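Local coordinates for manganese-binding protein (Chlamydia trachomatis, PDB 6NSI) that binds iron, manganese and nickel ions, with a preference for ferrous iron, and delivers them to the membrane permease of an ABC transporter for import, at residues Asp13-Ser16 / Arg17-Asp21; Lys42-Glu45 / Asp46-Ala49; Ser172-Thr175 / Arg176-Ser180; Ile208-Ile211 / Met212-Val215; His272-Arg275 / Thr276-Glu280. All coordinates share one frame; numbering follows the deposited sequence.

Interaction 1. Residues Asp13-Ser16 / Arg17-Asp21; sequences DCVS and RITGD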
# COMPACT_ATOMS: atom_id res chain seq x y z
N ASP A 13 8.07 8.32 -4.83
CA ASP A 13 9.20 8.51 -3.93
C ASP A 13 10.29 7.49 -4.15
O ASP A 13 11.45 7.75 -3.80
CB ASP A 13 8.72 8.48 -2.48
CG ASP A 13 7.80 9.64 -2.15
OD1 ASP A 13 7.62 10.53 -3.01
OD2 ASP A 13 7.25 9.66 -1.04
N CYS A 14 9.96 6.33 -4.72
CA CYS A 14 10.98 5.36 -5.06
C CYS A 14 11.64 5.70 -6.39
O CYS A 14 12.87 5.62 -6.51
CB CYS A 14 10.38 3.95 -5.10
SG CYS A 14 9.57 3.42 -3.51
N VAL A 15 10.85 6.10 -7.40
CA VAL A 15 11.42 6.53 -8.68
C VAL A 15 12.41 7.67 -8.46
O VAL A 15 13.53 7.65 -8.99
CB VAL A 15 10.31 6.93 -9.66
CG1 VAL A 15 10.92 7.51 -10.94
CG2 VAL A 15 9.43 5.74 -10.02
N SER A 16 12.01 8.67 -7.66
CA SER A 16 12.85 9.84 -7.46
C SER A 16 14.17 9.49 -6.79
O SER A 16 15.18 10.17 -7.02
CB SER A 16 12.10 10.88 -6.63
OG SER A 16 10.89 11.25 -7.26
N ARG A 17 14.18 8.43 -5.97
CA ARG A 17 15.42 8.00 -5.33
C ARG A 17 16.36 7.33 -6.32
O ARG A 17 17.58 7.47 -6.20
CB ARG A 17 15.11 7.04 -4.17
CG ARG A 17 14.82 7.71 -2.81
CD ARG A 17 16.11 8.13 -2.10
NE ARG A 17 16.62 7.16 -1.13
CZ ARG A 17 17.73 6.43 -1.29
NH1 ARG A 17 18.45 6.53 -2.40
NH2 ARG A 17 18.11 5.58 -0.34
N ILE A 18 15.81 6.61 -7.30
CA ILE A 18 16.66 6.01 -8.33
C ILE A 18 17.26 7.08 -9.22
O ILE A 18 18.44 7.02 -9.57
CB ILE A 18 15.88 4.98 -9.15
CG1 ILE A 18 15.49 3.79 -8.29
CG2 ILE A 18 16.71 4.52 -10.36
CD1 ILE A 18 14.45 2.91 -8.94
N THR A 19 16.46 8.08 -9.61
CA THR A 19 16.93 9.06 -10.60
C THR A 19 17.69 10.23 -9.99
O THR A 19 18.56 10.79 -10.66
CB THR A 19 15.76 9.62 -11.43
OG1 THR A 19 14.82 10.30 -10.58
CG2 THR A 19 15.06 8.52 -12.21
N GLY A 20 17.39 10.59 -8.75
CA GLY A 20 17.93 11.82 -8.19
C GLY A 20 17.74 13.02 -9.10
O GLY A 20 16.67 13.21 -9.70
N ASP A 21 18.73 13.89 -9.18
CA ASP A 21 18.62 15.15 -9.95
C ASP A 21 18.51 14.99 -11.47
O ASP A 21 18.03 15.93 -12.08
CB ASP A 21 19.90 15.97 -9.77
CG ASP A 21 19.77 17.14 -8.82
OD1 ASP A 21 18.92 17.08 -7.94
OD2 ASP A 21 20.55 18.10 -8.97
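V15 O is gripped twice by T19 at the last turn of helix 9-19. T19 N donates to it at 3.0 Å in a regular i to i+4 bond, and the hydroxyl T19 OG1 adds a weak bond at 3.3 Å. With chi1 at 61°, T19 OG1 stands between its own backbone N and carbonyl carbon, which turns it back to the V15 carbonyl; its stronger partner is N25 ND2 on the next strand. One residue earlier, I18 N bonds to C14 O at 3.2 Å, and R17 N reaches the same oxygen weakly. The final bond runs from G20 N to S16 O at 2.8 Å. G20 itself leaves the helical conformation with positive phi (50°). Among side chains, R17 lays its CG against D13 O at 3.5 Å, then bends away at chi2 and chi3 to carry its guanidinium to a salt bridge with E142. V15 CG1 and T19 CG2 lie 4.4 Å apart. In the outer shell, S16 OG bonds to C12 O, one turn back, and D13 is held by a salt bridge to R9 and by the backbone N of Y266. C14 and I18 pack on helix 107-124, while F132 of helix 129-154 touches I18 and T19. The bond from T19 to N25 thus ties the helix end to the strand that follows, within the beta-alpha-beta unit formed by strand 3-6, helix 9-19 and strand 24-27 of the parallel sheet.

Interaction 2. Residues Lys42-Glu45 / Asp46-Ala49; sequences KGDE and DRMA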
# COMPACT_ATOMS: atom_id res chain seq x y z
N LYS A 42 -7.92 18.58 -15.18
CA LYS A 42 -7.30 19.33 -16.26
C LYS A 42 -5.81 19.50 -16.01
O LYS A 42 -5.37 19.79 -14.89
CB LYS A 42 -7.97 20.70 -16.42
CG LYS A 42 -7.54 21.47 -17.66
CD LYS A 42 -7.97 22.92 -17.60
CE LYS A 42 -8.02 23.56 -18.98
NZ LYS A 42 -8.97 24.70 -19.02
N GLY A 43 -5.02 19.29 -17.06
CA GLY A 43 -3.58 19.30 -16.95
C GLY A 43 -2.96 17.93 -16.82
O GLY A 43 -1.78 17.76 -17.16
N ASP A 44 -3.73 16.94 -16.33
CA ASP A 44 -3.19 15.59 -16.18
C ASP A 44 -2.82 15.00 -17.54
O ASP A 44 -1.78 14.34 -17.67
CB ASP A 44 -4.20 14.69 -15.46
CG ASP A 44 -4.21 14.91 -13.94
OD1 ASP A 44 -3.34 15.64 -13.43
OD2 ASP A 44 -5.11 14.35 -13.27
N GLU A 45 -3.67 15.22 -18.55
CA GLU A 45 -3.36 14.74 -19.89
C GLU A 45 -2.03 15.30 -20.39
O GLU A 45 -1.25 14.60 -21.05
CB GLU A 45 -4.50 15.12 -20.84
CG GLU A 45 -4.42 14.49 -22.23
CD GLU A 45 -5.68 14.74 -23.05
OE1 GLU A 45 -6.00 15.92 -23.30
OE2 GLU A 45 -6.34 13.75 -23.44
N ASP A 46 -1.77 16.58 -20.10
CA ASP A 46 -0.52 17.21 -20.49
C ASP A 46 0.66 16.69 -19.68
O ASP A 46 1.78 16.62 -20.19
CB ASP A 46 -0.62 18.73 -20.34
CG ASP A 46 -1.76 19.33 -21.14
OD1 ASP A 46 -2.00 18.88 -22.29
OD2 ASP A 46 -2.42 20.25 -20.61
N ARG A 47 0.42 16.33 -18.40
CA ARG A 47 1.48 15.73 -17.61
C ARG A 47 1.91 14.40 -18.22
O ARG A 47 3.11 14.09 -18.28
CB ARG A 47 1.01 15.54 -16.16
CG ARG A 47 0.87 16.85 -15.43
CD ARG A 47 0.08 16.74 -14.13
NE ARG A 47 0.08 18.03 -13.44
CZ ARG A 47 -0.99 18.79 -13.24
NH1 ARG A 47 -2.20 18.40 -13.65
NH2 ARG A 47 -0.86 19.94 -12.60
N MET A 48 0.95 13.62 -18.71
CA MET A 48 1.29 12.39 -19.42
C MET A 48 2.01 12.70 -20.72
O MET A 48 2.99 12.04 -21.08
CB MET A 48 0.03 11.57 -19.67
CG MET A 48 -0.61 11.01 -18.39
SD MET A 48 -2.16 10.15 -18.77
CE MET A 48 -2.73 9.73 -17.10
N ALA A 49 1.53 13.72 -21.44
CA ALA A 49 2.06 14.03 -22.76
C ALA A 49 3.52 14.46 -22.70
O ALA A 49 4.34 14.04 -23.53
CB ALA A 49 1.20 15.10 -23.42
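G43 O accepts R47 N at 2.9 Å in the first turn of helix 44-50, and the aliphatic part of R47 folds over the same carbonyl, with R47 CG 3.3 Å from G43 O. The R47 chain runs extended from CG to NE, and its NH1 turns back to D44 OD1 at 3.0 Å. This salt bridge contains a weak hydrogen bond, bent to 129° at the hydrogen, and the carboxylate and guanidinium planes stand 68° apart. G43 occupies the N-cap position with positive phi (97°), and R47 NH1 comes within 3.3 Å of G43 C, so the arginine packs close over the cap residue. The arrangement is the opening turn of a helix, with an i to i+3 Asp-Arg pair beside it. The other carboxylate oxygen, D44 OD2, is hydrogen-bonded to V41 N and to Y38 OH, which hold the acid against the preceding loop. Further along, M48 N bonds to D44 O at 3.0 Å and A49 N to E45 O at 2.9 Å. M48 extends its side chain onto M40, L28 and helix 65-71, where H70 also bonds to E45 OE2.

Interaction 3. Residues Ser172-Thr175 / Arg176-Ser180; sequences SYFT and RRYLS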
# COMPACT_ATOMS: atom_id res chain seq x y z
N SER A 172 -4.00 -6.42 3.56
CA SER A 172 -3.96 -7.87 3.44
C SER A 172 -2.54 -8.38 3.18
O SER A 172 -2.12 -9.39 3.76
CB SER A 172 -4.92 -8.35 2.35
OG SER A 172 -6.25 -8.33 2.82
N TYR A 173 -1.78 -7.72 2.30
CA TYR A 173 -0.40 -8.16 2.06
C TYR A 173 0.45 -7.99 3.31
O TYR A 173 1.23 -8.89 3.67
CB TYR A 173 0.21 -7.38 0.90
CG TYR A 173 -0.45 -7.70 -0.42
CD1 TYR A 173 -1.45 -6.87 -0.93
CD2 TYR A 173 -0.08 -8.81 -1.15
CE1 TYR A 173 -2.06 -7.16 -2.14
CE2 TYR A 173 -0.68 -9.12 -2.35
CZ TYR A 173 -1.67 -8.29 -2.85
OH TYR A 173 -2.27 -8.58 -4.06
N PHE A 174 0.34 -6.83 3.96
CA PHE A 174 0.99 -6.56 5.23
C PHE A 174 0.71 -7.68 6.24
O PHE A 174 1.62 -8.20 6.90
CB PHE A 174 0.47 -5.20 5.74
CG PHE A 174 1.05 -4.74 7.04
CD1 PHE A 174 0.51 -5.14 8.26
CD2 PHE A 174 2.12 -3.84 7.04
CE1 PHE A 174 1.04 -4.70 9.45
CE2 PHE A 174 2.66 -3.39 8.23
CZ PHE A 174 2.11 -3.81 9.44
N THR A 175 -0.56 -8.04 6.37
CA THR A 175 -0.98 -9.02 7.37
C THR A 175 -0.43 -10.40 7.06
O THR A 175 0.02 -11.12 7.96
CB THR A 175 -2.51 -9.07 7.41
OG1 THR A 175 -3.04 -7.79 7.83
CG2 THR A 175 -2.99 -10.20 8.32
N ARG A 176 -0.50 -10.80 5.79
CA ARG A 176 0.02 -12.10 5.37
C ARG A 176 1.52 -12.21 5.60
O ARG A 176 2.02 -13.25 6.06
CB ARG A 176 -0.33 -12.32 3.88
CG ARG A 176 -0.14 -13.76 3.36
CD ARG A 176 -0.37 -13.86 1.83
NE ARG A 176 0.55 -13.01 1.07
CZ ARG A 176 0.62 -12.95 -0.27
NH1 ARG A 176 -0.18 -13.70 -1.02
NH2 ARG A 176 1.51 -12.15 -0.86
N ARG A 177 2.28 -11.14 5.32
CA ARG A 177 3.72 -11.18 5.51
C ARG A 177 4.12 -11.08 6.98
O ARG A 177 4.90 -11.91 7.47
CB ARG A 177 4.42 -10.05 4.73
CG ARG A 177 5.95 -10.05 5.02
CD ARG A 177 6.76 -9.42 3.92
NE ARG A 177 8.21 -9.59 4.07
CZ ARG A 177 8.91 -10.61 3.55
NH1 ARG A 177 8.29 -11.58 2.87
NH2 ARG A 177 10.23 -10.69 3.70
N TYR A 178 3.61 -10.07 7.70
CA TYR A 178 4.19 -9.67 8.98
C TYR A 178 3.43 -10.16 10.20
O TYR A 178 3.99 -10.15 11.30
CB TYR A 178 4.27 -8.15 9.10
CG TYR A 178 5.14 -7.50 8.05
CD1 TYR A 178 6.50 -7.78 7.99
CD2 TYR A 178 4.59 -6.62 7.13
CE1 TYR A 178 7.30 -7.20 7.02
CE2 TYR A 178 5.37 -6.02 6.17
CZ TYR A 178 6.73 -6.30 6.12
OH TYR A 178 7.50 -5.70 5.14
N LEU A 179 2.15 -10.50 10.05
CA LEU A 179 1.32 -10.84 11.19
C LEU A 179 1.00 -12.33 11.26
O LEU A 179 0.37 -12.77 12.22
CB LEU A 179 0.01 -10.02 11.15
CG LEU A 179 0.16 -8.51 11.36
CD1 LEU A 179 -1.21 -7.82 11.39
CD2 LEU A 179 0.95 -8.18 12.62
N SER A 180 1.44 -13.10 10.27
CA SER A 180 1.00 -14.48 10.11
C SER A 180 2.20 -15.41 10.06
O SER A 180 3.30 -15.03 9.66
CB SER A 180 0.18 -14.64 8.83
OG SER A 180 -0.75 -13.57 8.73
O HOH W 1 2.40 -10.47 1.52
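F174 swings its ring away from its backbone N (chi1 -178°), whereas Y178 keeps CG beside its own N (chi1 -62°), and the two rings meet one turn apart on helix 172-178. They form a T-shaped (edge-to-face) pair: the CD2 edge of Y178 sits over one face of F174, offset toward the rim, with centroids 5.2 Å apart and planes at 63°. The nearest carbons, F174 CD2 and Y178 CD2, are 3.7 Å apart. R177 CG lies over the centre of a face of the Y178 ring, and the Y178 hydroxyl is held by D147 and M107 N. The same short helix carries Y173 and R176 side by side, the guanidinium nearly perpendicular to the ring and NH2 at the ring edge, 3.7 Å from Y173 CD2. A water joins them further, donating to Y173 O and accepting from R176 NH2 in the guanidinium plane. R176 NH1 bonds to D91 O, and Y173 OH meets D100 O and L93 N, so this side of the helix is pinned to loops near the iron site; Y173 comes about 4 Å from the side chain of the iron ligand H102. F174 also touches L154 of helix 129-154, L164 of strand 164-165, and V274 and I277 of helix 266-280. Toward the C-terminal end of helix 172-178, T175 O is taken by two donors from opposite faces of its plane: L179 N at 3.0 Å, and S180 OG at 2.7 Å.

Interaction 4. Residues Ile208-Ile211 / Met212-Val215; sequences IRDI and MRVV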
# COMPACT_ATOMS: atom_id res chain seq x y z
N ILE A 208 -25.10 -2.38 7.27
CA ILE A 208 -25.21 -2.84 8.65
C ILE A 208 -24.62 -4.24 8.81
O ILE A 208 -24.09 -4.58 9.86
CB ILE A 208 -26.68 -2.79 9.14
CG1 ILE A 208 -26.76 -3.09 10.66
CG2 ILE A 208 -27.58 -3.75 8.35
CD1 ILE A 208 -25.94 -2.16 11.53
N ARG A 209 -24.69 -5.06 7.76
CA ARG A 209 -24.09 -6.40 7.80
C ARG A 209 -22.57 -6.33 7.96
O ARG A 209 -21.97 -7.16 8.66
CB ARG A 209 -24.48 -7.16 6.52
CG ARG A 209 -25.96 -7.49 6.44
CD ARG A 209 -26.26 -8.90 6.92
NE ARG A 209 -27.69 -9.11 7.14
CZ ARG A 209 -28.23 -10.19 7.69
NH1 ARG A 209 -27.45 -11.20 8.10
NH2 ARG A 209 -29.55 -10.27 7.83
N ASP A 210 -21.94 -5.35 7.30
CA ASP A 210 -20.49 -5.14 7.43
C ASP A 210 -20.12 -4.66 8.82
O ASP A 210 -19.07 -5.06 9.36
CB ASP A 210 -20.01 -4.11 6.42
CG ASP A 210 -20.23 -4.54 4.99
OD1 ASP A 210 -19.78 -5.64 4.62
OD2 ASP A 210 -20.85 -3.75 4.24
N ILE A 211 -20.92 -3.74 9.38
CA ILE A 211 -20.72 -3.33 10.77
C ILE A 211 -20.78 -4.56 11.66
O ILE A 211 -19.87 -4.81 12.47
CB ILE A 211 -21.78 -2.29 11.20
CG1 ILE A 211 -21.62 -0.99 10.42
CG2 ILE A 211 -21.69 -2.02 12.70
CD1 ILE A 211 -20.19 -0.56 10.20
N MET A 212 -21.82 -5.37 11.48
CA MET A 212 -22.04 -6.52 12.35
C MET A 212 -20.92 -7.53 12.21
O MET A 212 -20.44 -8.08 13.21
CB MET A 212 -23.38 -7.18 12.02
CG MET A 212 -23.66 -8.39 12.93
SD MET A 212 -23.22 -9.98 12.15
CE MET A 212 -24.25 -9.87 10.65
N ARG A 213 -20.51 -7.80 10.97
CA ARG A 213 -19.38 -8.69 10.71
C ARG A 213 -18.15 -8.28 11.52
O ARG A 213 -17.54 -9.11 12.21
CB ARG A 213 -19.10 -8.67 9.21
CG ARG A 213 -17.95 -9.52 8.74
CD ARG A 213 -17.99 -9.63 7.22
NE ARG A 213 -18.08 -8.32 6.55
CZ ARG A 213 -17.04 -7.52 6.32
NH1 ARG A 213 -15.82 -7.87 6.71
NH2 ARG A 213 -17.21 -6.35 5.71
N VAL A 214 -17.79 -7.00 11.48
CA VAL A 214 -16.58 -6.54 12.18
C VAL A 214 -16.78 -6.55 13.70
O VAL A 214 -15.86 -6.90 14.46
CB VAL A 214 -16.16 -5.15 11.66
CG1 VAL A 214 -14.89 -4.66 12.36
CG2 VAL A 214 -15.91 -5.20 10.17
N VAL A 215 -17.99 -6.21 14.16
CA VAL A 215 -18.28 -6.25 15.60
C VAL A 215 -18.13 -7.67 16.14
O VAL A 215 -17.52 -7.90 17.20
CB VAL A 215 -19.69 -5.68 15.86
CG1 VAL A 215 -20.20 -6.06 17.27
CG2 VAL A 215 -19.68 -4.16 15.68
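The first two turns of helix 208-221 bear an i to i+3 salt bridge near a bound sodium ion, which lies about 4 Å from the side chain of D210. D210 OD1 accepts R213 NH2 at 2.9 Å, and the bond is nearly straight, 171° at the hydrogen. OD1 is met on its anti side, 35° out of the carboxylate plane, yet within the plane of the guanidinium; the two planes stand 80° apart. R213 gets there with CG anti to its backbone N and a bend at chi3, so that its end runs alongside the aspartate, pointing the same way. D210 O lies over one face of the guanidinium, offset toward the rim. The other aspartate oxygen, D210 OD2, bonds to S207 N, just before the helix, and R213 NH1 bonds to S196 O, so the pair joins the helix to the segment beside strand 194-195. Both charges thus have a second partner, which should hold the bridge in place. I211, V214 and V215 rest on I240 of helix 235-242, and V214 also touches I195 and P197. M212 N bonds to I208 O at 2.9 Å and V215 N to I211 O at 2.9 Å, the latter with V215 CG2 set 4.2 Å from I211 CG2 and 3.3 Å from I211 O.

Interaction 5. Residues His272-Arg275 / Thr276-Glu280; sequences HNVR and TITEE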
# COMPACT_ATOMS: atom_id res chain seq x y z
N HIS A 272 5.95 4.71 10.13
CA HIS A 272 4.88 5.13 11.03
C HIS A 272 3.81 4.06 11.18
O HIS A 272 3.32 3.81 12.29
CB HIS A 272 4.24 6.44 10.53
CG HIS A 272 2.94 6.76 11.21
ND1 HIS A 272 2.85 7.63 12.27
CD2 HIS A 272 1.69 6.29 10.99
CE1 HIS A 272 1.59 7.70 12.66
NE2 HIS A 272 0.86 6.89 11.91
N ASN A 273 3.41 3.43 10.06
CA ASN A 273 2.40 2.38 10.12
C ASN A 273 2.87 1.23 10.99
O ASN A 273 2.10 0.70 11.80
CB ASN A 273 2.08 1.88 8.71
CG ASN A 273 1.11 2.79 7.96
OD1 ASN A 273 0.46 3.66 8.55
ND2 ASN A 273 1.01 2.58 6.66
N VAL A 274 4.13 0.82 10.83
CA VAL A 274 4.64 -0.31 11.61
C VAL A 274 4.72 0.06 13.09
O VAL A 274 4.34 -0.74 13.95
CB VAL A 274 6.01 -0.76 11.05
CG1 VAL A 274 6.69 -1.74 12.02
CG2 VAL A 274 5.82 -1.41 9.67
N ARG A 275 5.22 1.26 13.40
CA ARG A 275 5.27 1.72 14.79
C ARG A 275 3.88 1.74 15.40
O ARG A 275 3.67 1.22 16.50
CB ARG A 275 5.90 3.11 14.86
CG ARG A 275 7.42 3.13 14.73
CD ARG A 275 8.00 4.56 14.73
NE ARG A 275 9.11 4.68 13.79
CZ ARG A 275 10.38 4.43 14.10
NH1 ARG A 275 10.70 4.07 15.34
NH2 ARG A 275 11.34 4.54 13.17
N THR A 276 2.92 2.36 14.70
CA THR A 276 1.55 2.45 15.19
C THR A 276 0.96 1.06 15.44
O THR A 276 0.44 0.78 16.53
CB THR A 276 0.71 3.24 14.19
OG1 THR A 276 1.29 4.55 14.06
CG2 THR A 276 -0.77 3.38 14.65
N ILE A 277 1.06 0.16 14.47
CA ILE A 277 0.45 -1.16 14.65
C ILE A 277 1.15 -1.93 15.76
O ILE A 277 0.50 -2.55 16.61
CB ILE A 277 0.45 -1.91 13.30
CG1 ILE A 277 -0.52 -1.20 12.34
CG2 ILE A 277 0.10 -3.43 13.49
CD1 ILE A 277 -0.59 -1.82 10.99
N THR A 278 2.49 -1.89 15.79
CA THR A 278 3.23 -2.63 16.82
C THR A 278 2.86 -2.13 18.22
O THR A 278 2.56 -2.93 19.11
CB THR A 278 4.74 -2.51 16.59
OG1 THR A 278 5.07 -2.98 15.28
CG2 THR A 278 5.53 -3.34 17.61
N GLU A 279 2.87 -0.81 18.42
CA GLU A 279 2.62 -0.29 19.77
C GLU A 279 1.20 -0.56 20.22
O GLU A 279 0.96 -0.95 21.38
CB GLU A 279 2.91 1.21 19.82
CG GLU A 279 4.38 1.56 20.02
CD GLU A 279 4.64 3.05 19.96
OE1 GLU A 279 3.66 3.84 19.85
OE2 GLU A 279 5.83 3.44 20.01
N GLU A 280 0.22 -0.36 19.34
CA GLU A 280 -1.17 -0.47 19.77
C GLU A 280 -1.58 -1.92 20.01
O GLU A 280 -2.44 -2.17 20.86
CB GLU A 280 -2.10 0.18 18.74
CG GLU A 280 -1.91 1.69 18.61
CD GLU A 280 -2.65 2.50 19.67
OE1 GLU A 280 -2.85 3.72 19.46
OE2 GLU A 280 -3.05 1.91 20.71
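The backbone of this stretch is regular alpha helix, with i to i+4 bonds from T276, I277, T278 and E279 to H272, N273, V274 and R275. Two threonines add a second bond to the carbonyl one turn back. T276 OG1 donates to H272 O at 2.8 Å and T278 OG1 to V274 O at 2.7 Å. In each, the hydroxyl lies above the carbonyl plane, on the face opposite that of the backbone NH, so both oxygens are gripped twice. The torsions explain this: each OG1 sits beside its own backbone N (chi1 -59° in T276, -57° in T278), facing back down the helix. T276 OG1 also lies over one face of the H272 imidazole, 3.2 Å from H272 NE2 and offset toward the rim; H272 NE2 has its own bond to P256 O. V274 and T278 run side by side, V274 CG1 3.8 Å from T278 OG1. N273 bonds to Y258 N, and E280 forms a salt bridge with R251. Helix 266-280 lies against helix 129-154, through V274 on W149, A150 and L154 and T278 on L154, and V274 and I277 turn to F174 of helix 172-178.

The five contacts follow one another along the chain without nesting or crossing, and each closes only a turn or two of one helix. Interaction 1 ends the helix between strands 3-6 and 24-27; interaction 2 opens the helix between strands 24-27 and 54-56, their nearest atoms about 13 Å apart. Interactions 3, 4 and 5 come later in the chain. Interactions 3 and 5 are the pair that touch: F174 CE1 meets I277 CD1 at 3.6 Å, joining helix 172-178 to helix 266-280. Interaction 4, on helix 208-221, touches none of the others; its nearest atoms are about 10 Å from interaction 3. Helix 129-154 touches interactions 1, 3 and 5 alike.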